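PDB 1LF6: glucoamylase from Thermoanaerobacterium thermosaccharolyticum, which hydrolyses terminal 1,4-linked alpha-D-glucose units from the non-reducing ends of glucan chains, probably releasing beta-D-glucose. Local coordinates for residues Lys586-Pro600 against Ile634-Asp647. Residues are numbered along the deposited sequence; the frame is centred on the assembly and turned at random.
Sequences KTELYHGAGKGRLWP and ISEQVWEDTGLPTD
Trp599 lies with one indole face against the side chains of Glu636 and Gln637: Glu636 CG sits 3.5 Å from the centroid of the six-membered ring, and Gln637 CG approaches over the five-membered ring, both CH-pi contacts. Gln637 NE2 hydrogen-bonds Glu636 OE2 at 2.9 Å, nearly straight (167°), and also Tyr581 O; with Tyr337 on Glu636 OE1, these bonds together fix the polar ends beside the indole. Gln637 OE1 accepts from Arg597 N at 2.9 Å. With an alanine at Trp599, the methylenes of Glu636 and Gln637 would probably lose the surface they rest on, and a gap would open beneath them. Leu598 and Val638 form a single antiparallel bridge, with Val638 N to Leu598 O at 2.8 Å, and Pro600, starting helix 600-612, packs on Ile634 and Val638. The buried Arg597 guanidinium is sandwiched between Lys595 CD and Trp639 CZ3; its NH1 forms a salt bridge with Glu640 OE2 at 3.2 Å, NH2 goes to Glu583 O, and Tyr574 holds Glu640 OE1.

The solvent side is looser. Exposed Lys586, bent at chi2 (77°), lays CD over the six-membered ring of Trp639 and NZ over the five-membered ring, a cation-pi contact; NZ also makes a salt bridge to Asp641 OD1 at 2.9 Å, its hydrogen bonds weak, and shares a water with Thr642 OG1. These (alpha/alpha)-barrel loops flank the probable active site: Trp599 lies about 9 Å from Glu438, the likely proton donor, between nearest side-chain atoms, and Asp647 adjoins Trp325, a probable substrate-binding residue. Buried polar groups thus have named partners, whereas salt is likely to weaken the outer Lys586-Asp641 pair.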
loop_
_atom_site.group_PDB
_atom_site.type_symbol
_atom_site.label_atom_id
_atom_site.label_comp_id
_atom_site.label_asym_id
_atom_site.label_seq_id
_atom_site.Cartn_x
_atom_site.Cartn_y
_atom_site.Cartn_z
ATOM N N LYS A 586 -10.909 9.058 18.085
ATOM C CA LYS A 586 -11.574 7.917 17.472
ATOM C C LYS A 586 -12.568 8.360 16.395
ATOM O O LYS A 586 -12.885 7.595 15.484
ATOM C CB LYS A 586 -12.305 7.110 18.550
ATOM C CG LYS A 586 -12.631 5.682 18.160
ATOM C CD LYS A 586 -11.408 4.784 18.251
ATOM C CE LYS A 586 -11.785 3.332 18.005
ATOM N NZ LYS A 586 -10.726 2.388 18.454
ATOM N N THR A 587 -13.046 9.598 16.490
ATOM C CA THR A 587 -14.022 10.105 15.529
ATOM C C THR A 587 -13.480 11.131 14.534
ATOM O O THR A 587 -14.246 11.708 13.760
ATOM C CB THR A 587 -15.236 10.734 16.254
ATOM O OG1 THR A 587 -14.822 11.916 16.953
ATOM C CG2 THR A 587 -15.828 9.748 17.252
ATOM N N GLU A 588 -12.170 11.355 14.540
ATOM C CA GLU A 588 -11.574 12.322 13.623
ATOM C C GLU A 588 -10.469 11.727 12.764
ATOM O O GLU A 588 -9.676 10.909 13.229
ATOM C CB GLU A 588 -11.022 13.511 14.404
ATOM C CG GLU A 588 -12.063 14.255 15.211
ATOM C CD GLU A 588 -11.447 15.334 16.069
ATOM O OE1 GLU A 588 -10.859 16.279 15.501
ATOM O OE2 GLU A 588 -11.542 15.233 17.310
ATOM N N LEU A 589 -10.421 12.159 11.508
ATOM C CA LEU A 589 -9.423 11.685 10.557
ATOM C C LEU A 589 -8.164 12.547 10.617
ATOM O O LEU A 589 -8.213 13.705 11.034
ATOM C CB LEU A 589 -10.005 11.720 9.142
ATOM C CG LEU A 589 -11.280 10.899 8.932
ATOM C CD1 LEU A 589 -11.989 11.359 7.667
ATOM C CD2 LEU A 589 -10.933 9.418 8.871
ATOM N N TYR A 590 -7.039 11.977 10.198
ATOM C CA TYR A 590 -5.769 12.697 10.197
ATOM C C TYR A 590 -5.715 13.719 9.062
ATOM O O TYR A 590 -5.910 13.374 7.892
ATOM C CB TYR A 590 -4.598 11.720 10.046
ATOM C CG TYR A 590 -3.271 12.406 9.808
ATOM C CD1 TYR A 590 -2.570 12.995 10.854
ATOM C CD2 TYR A 590 -2.743 12.513 8.520
ATOM C CE1 TYR A 590 -1.379 13.679 10.625
ATOM C CE2 TYR A 590 -1.553 13.197 8.279
ATOM C CZ TYR A 590 -0.877 13.780 9.337
ATOM O OH TYR A 590 0.285 14.486 9.106
ATOM N N HIS A 591 -5.446 14.975 9.411
ATOM C CA HIS A 591 -5.356 16.042 8.422
ATOM C C HIS A 591 -4.079 16.863 8.587
ATOM O O HIS A 591 -3.978 17.976 8.070
ATOM C CB HIS A 591 -6.578 16.965 8.508
ATOM C CG HIS A 591 -7.845 16.345 7.999
ATOM N ND1 HIS A 591 -8.554 15.397 8.706
ATOM C CD2 HIS A 591 -8.519 16.529 6.838
ATOM C CE1 HIS A 591 -9.610 15.024 8.004
ATOM N NE2 HIS A 591 -9.612 15.696 6.867
ATOM N N GLY A 592 -3.106 16.315 9.312
ATOM C CA GLY A 592 -1.852 17.022 9.509
ATOM C C GLY A 592 -1.348 17.054 10.940
ATOM O O GLY A 592 -0.140 17.116 11.173
ATOM N N ALA A 593 -2.270 17.018 11.900
ATOM C CA ALA A 593 -1.915 17.047 13.318
ATOM C C ALA A 593 -2.891 16.212 14.146
ATOM O O ALA A 593 -4.060 16.574 14.297
ATOM C CB ALA A 593 -1.897 18.483 13.823
ATOM N N GLY A 594 -2.401 15.094 14.680
ATOM C CA GLY A 594 -3.236 14.219 15.482
ATOM C C GLY A 594 -2.428 13.402 16.473
ATOM O O GLY A 594 -1.644 13.952 17.239
ATOM N N LYS A 595 -2.603 12.085 16.451
ATOM C CA LYS A 595 -1.883 11.224 17.380
ATOM C C LYS A 595 -1.460 9.915 16.708
ATOM O O LYS A 595 -2.300 9.143 16.250
ATOM C CB LYS A 595 -2.782 10.937 18.581
ATOM C CG LYS A 595 -2.110 10.360 19.805
ATOM C CD LYS A 595 -3.174 10.198 20.885
ATOM C CE LYS A 595 -2.608 9.866 22.244
ATOM N NZ LYS A 595 -3.714 9.795 23.257
ATOM N N GLY A 596 -0.151 9.686 16.646
ATOM C CA GLY A 596 0.375 8.477 16.035
ATOM C C GLY A 596 -0.101 7.242 16.779
ATOM O O GLY A 596 -0.143 7.230 18.005
ATOM N N ARG A 597 -0.456 6.194 16.048
ATOM C CA ARG A 597 -0.943 4.989 16.699
ATOM C C ARG A 597 0.062 3.841 16.625
ATOM O O ARG A 597 1.238 4.058 16.330
ATOM C CB ARG A 597 -2.298 4.604 16.098
ATOM C CG ARG A 597 -3.316 5.755 16.132
ATOM C CD ARG A 597 -3.745 6.142 17.565
ATOM N NE ARG A 597 -4.573 7.350 17.601
ATOM C CZ ARG A 597 -5.270 7.761 18.661
ATOM N NH1 ARG A 597 -5.254 7.063 19.786
ATOM N NH2 ARG A 597 -5.980 8.881 18.600
ATOM N N LEU A 598 -0.399 2.630 16.912
ATOM C CA LEU A 598 0.453 1.441 16.914
ATOM C C LEU A 598 0.728 0.887 15.522
ATOM O O LEU A 598 -0.167 0.811 14.690
ATOM C CB LEU A 598 -0.186 0.357 17.783
ATOM C CG LEU A 598 0.045 0.374 19.302
ATOM C CD1 LEU A 598 0.355 1.766 19.807
ATOM C CD2 LEU A 598 -1.188 -0.199 19.989
ATOM N N TRP A 599 1.973 0.484 15.287
ATOM C CA TRP A 599 2.365 -0.052 13.992
ATOM C C TRP A 599 2.638 -1.548 14.017
ATOM O O TRP A 599 3.620 -2.000 14.607
ATOM C CB TRP A 599 3.617 0.667 13.477
ATOM C CG TRP A 599 3.386 2.093 13.052
ATOM C CD1 TRP A 599 2.754 3.075 13.762
ATOM C CD2 TRP A 599 3.824 2.700 11.832
ATOM N NE1 TRP A 599 2.774 4.255 13.063
ATOM C CE2 TRP A 599 3.425 4.055 11.873
ATOM C CE3 TRP A 599 4.516 2.231 10.708
ATOM C CZ2 TRP A 599 3.693 4.950 10.829
ATOM C CZ3 TRP A 599 4.786 3.121 9.669
ATOM C CH2 TRP A 599 4.373 4.469 9.740
ATOM N N PRO A 600 1.766 -2.346 13.385
ATOM C CA PRO A 600 2.057 -3.782 13.411
ATOM C C PRO A 600 3.452 -4.036 12.826
ATOM O O PRO A 600 4.093 -5.041 13.128
ATOM C CB PRO A 600 0.921 -4.396 12.577
ATOM C CG PRO A 600 0.229 -3.217 11.923
ATOM C CD PRO A 600 0.408 -2.086 12.886
ATOM N N ILE A 634 -2.849 -6.021 6.150
ATOM C CA ILE A 634 -2.273 -5.379 7.323
ATOM C C ILE A 634 -2.136 -3.884 7.060
ATOM O O ILE A 634 -1.567 -3.460 6.050
ATOM C CB ILE A 634 -0.871 -5.955 7.657
ATOM C CG1 ILE A 634 -0.956 -7.479 7.835
ATOM C CG2 ILE A 634 -0.325 -5.304 8.926
ATOM C CD1 ILE A 634 0.400 -8.155 8.044
ATOM N N SER A 635 -2.662 -3.088 7.980
ATOM C CA SER A 635 -2.591 -1.643 7.847
ATOM C C SER A 635 -1.297 -1.120 8.449
ATOM O O SER A 635 -0.575 -1.839 9.133
ATOM C CB SER A 635 -3.780 -0.981 8.557
ATOM O OG SER A 635 -3.675 -1.129 9.964
ATOM N N GLU A 636 -1.012 0.144 8.174
ATOM C CA GLU A 636 0.165 0.803 8.701
ATOM C C GLU A 636 0.011 0.973 10.214
ATOM O O GLU A 636 0.970 0.803 10.971
ATOM C CB GLU A 636 0.309 2.169 8.034
ATOM C CG GLU A 636 1.384 3.064 8.620
ATOM C CD GLU A 636 1.373 4.437 7.986
ATOM O OE1 GLU A 636 1.997 4.603 6.920
ATOM O OE2 GLU A 636 0.717 5.341 8.551
ATOM N N GLN A 637 -1.208 1.291 10.647
ATOM C CA GLN A 637 -1.484 1.520 12.063
ATOM C C GLN A 637 -2.779 0.890 12.570
ATOM O O GLN A 637 -3.731 0.722 11.810
ATOM C CB GLN A 637 -1.560 3.028 12.330
ATOM C CG GLN A 637 -0.323 3.809 11.933
ATOM C CD GLN A 637 -0.479 5.295 12.181
ATOM O OE1 GLN A 637 -0.908 5.714 13.257
ATOM N NE2 GLN A 637 -0.126 6.099 11.189
ATOM N N VAL A 638 -2.802 0.565 13.866
ATOM C CA VAL A 638 -3.975 -0.004 14.530
ATOM C C VAL A 638 -4.216 0.735 15.851
ATOM O O VAL A 638 -3.288 1.303 16.434
ATOM C CB VAL A 638 -3.800 -1.521 14.849
ATOM C CG1 VAL A 638 -3.616 -2.311 13.555
ATOM C CG2 VAL A 638 -2.623 -1.726 15.790
ATOM N N TRP A 639 -5.465 0.724 16.320
ATOM C CA TRP A 639 -5.838 1.392 17.570
ATOM C C TRP A 639 -5.311 0.661 18.800
ATOM O O TRP A 639 -5.187 -0.567 18.798
ATOM C CB TRP A 639 -7.362 1.502 17.681
ATOM C CG TRP A 639 -7.994 2.366 16.643
ATOM C CD1 TRP A 639 -8.599 1.959 15.490
ATOM C CD2 TRP A 639 -8.121 3.789 16.683
ATOM N NE1 TRP A 639 -9.103 3.042 14.812
ATOM C CE2 TRP A 639 -8.824 4.179 15.524
ATOM C CE3 TRP A 639 -7.709 4.775 17.589
ATOM C CZ2 TRP A 639 -9.127 5.514 15.245
ATOM C CZ3 TRP A 639 -8.012 6.107 17.307
ATOM C CH2 TRP A 639 -8.715 6.459 16.143
ATOM N N GLU A 640 -5.020 1.412 19.859
ATOM C CA GLU A 640 -4.506 0.822 21.093
ATOM C C GLU A 640 -5.544 0.011 21.861
ATOM O O GLU A 640 -5.215 -1.013 22.454
ATOM C CB GLU A 640 -3.985 1.894 22.057
ATOM C CG GLU A 640 -2.927 2.828 21.530
ATOM C CD GLU A 640 -3.513 4.071 20.905
ATOM O OE1 GLU A 640 -2.848 5.127 20.978
ATOM O OE2 GLU A 640 -4.627 3.996 20.340
ATOM N N ASP A 641 -6.793 0.466 21.852
ATOM C CA ASP A 641 -7.839 -0.218 22.607
ATOM C C ASP A 641 -8.381 -1.509 21.998
ATOM O O ASP A 641 -8.675 -2.458 22.717
ATOM C CB ASP A 641 -9.000 0.757 22.890
ATOM C CG ASP A 641 -9.706 1.215 21.630
ATOM O OD1 ASP A 641 -9.090 1.167 20.547
ATOM O OD2 ASP A 641 -10.875 1.638 21.728
ATOM N N THR A 642 -8.506 -1.557 20.678
ATOM C CA THR A 642 -9.053 -2.749 20.029
ATOM C C THR A 642 -8.071 -3.496 19.136
ATOM O O THR A 642 -8.317 -4.638 18.760
ATOM C CB THR A 642 -10.251 -2.391 19.153
ATOM O OG1 THR A 642 -9.795 -1.571 18.069
ATOM C CG2 THR A 642 -11.307 -1.641 19.962
ATOM N N GLY A 643 -6.972 -2.846 18.776
ATOM C CA GLY A 643 -6.007 -3.487 17.908
ATOM C C GLY A 643 -6.539 -3.536 16.490
ATOM O O GLY A 643 -5.948 -4.183 15.628
ATOM N N LEU A 644 -7.660 -2.857 16.248
ATOM C CA LEU A 644 -8.272 -2.814 14.921
ATOM C C LEU A 644 -7.606 -1.713 14.095
ATOM O O LEU A 644 -7.046 -0.764 14.653
ATOM C CB LEU A 644 -9.785 -2.559 15.034
ATOM C CG LEU A 644 -10.608 -3.712 15.634
ATOM C CD1 LEU A 644 -12.050 -3.272 15.844
ATOM C CD2 LEU A 644 -10.540 -4.933 14.707
ATOM N N PRO A 645 -7.657 -1.823 12.753
ATOM C CA PRO A 645 -7.044 -0.832 11.857
ATOM C C PRO A 645 -7.605 0.580 12.001
ATOM O O PRO A 645 -8.796 0.763 12.267
ATOM C CB PRO A 645 -7.328 -1.390 10.455
ATOM C CG PRO A 645 -7.600 -2.860 10.684
ATOM C CD PRO A 645 -8.367 -2.857 11.979
ATOM N N THR A 646 -6.743 1.579 11.840
ATOM C CA THR A 646 -7.193 2.967 11.881
ATOM C C THR A 646 -7.454 3.250 10.406
ATOM O O THR A 646 -7.530 2.308 9.616
ATOM C CB THR A 646 -6.097 3.920 12.410
ATOM O OG1 THR A 646 -4.989 3.942 11.499
ATOM C CG2 THR A 646 -5.619 3.466 13.786
ATOM N N ASP A 647 -7.598 4.510 10.015
ATOM C CA ASP A 647 -7.825 4.779 8.604
ATOM C C ASP A 647 -6.501 5.046 7.889
ATOM O O ASP A 647 -6.459 5.686 6.838
ATOM C CB ASP A 647 -8.765 5.967 8.400
ATOM C CG ASP A 647 -9.518 5.873 7.082
ATOM O OD1 ASP A 647 -10.482 5.074 7.013
ATOM O OD2 ASP A 647 -9.133 6.565 6.107
HETATM O O HOH W 1 -11.242 0.291 16.784
#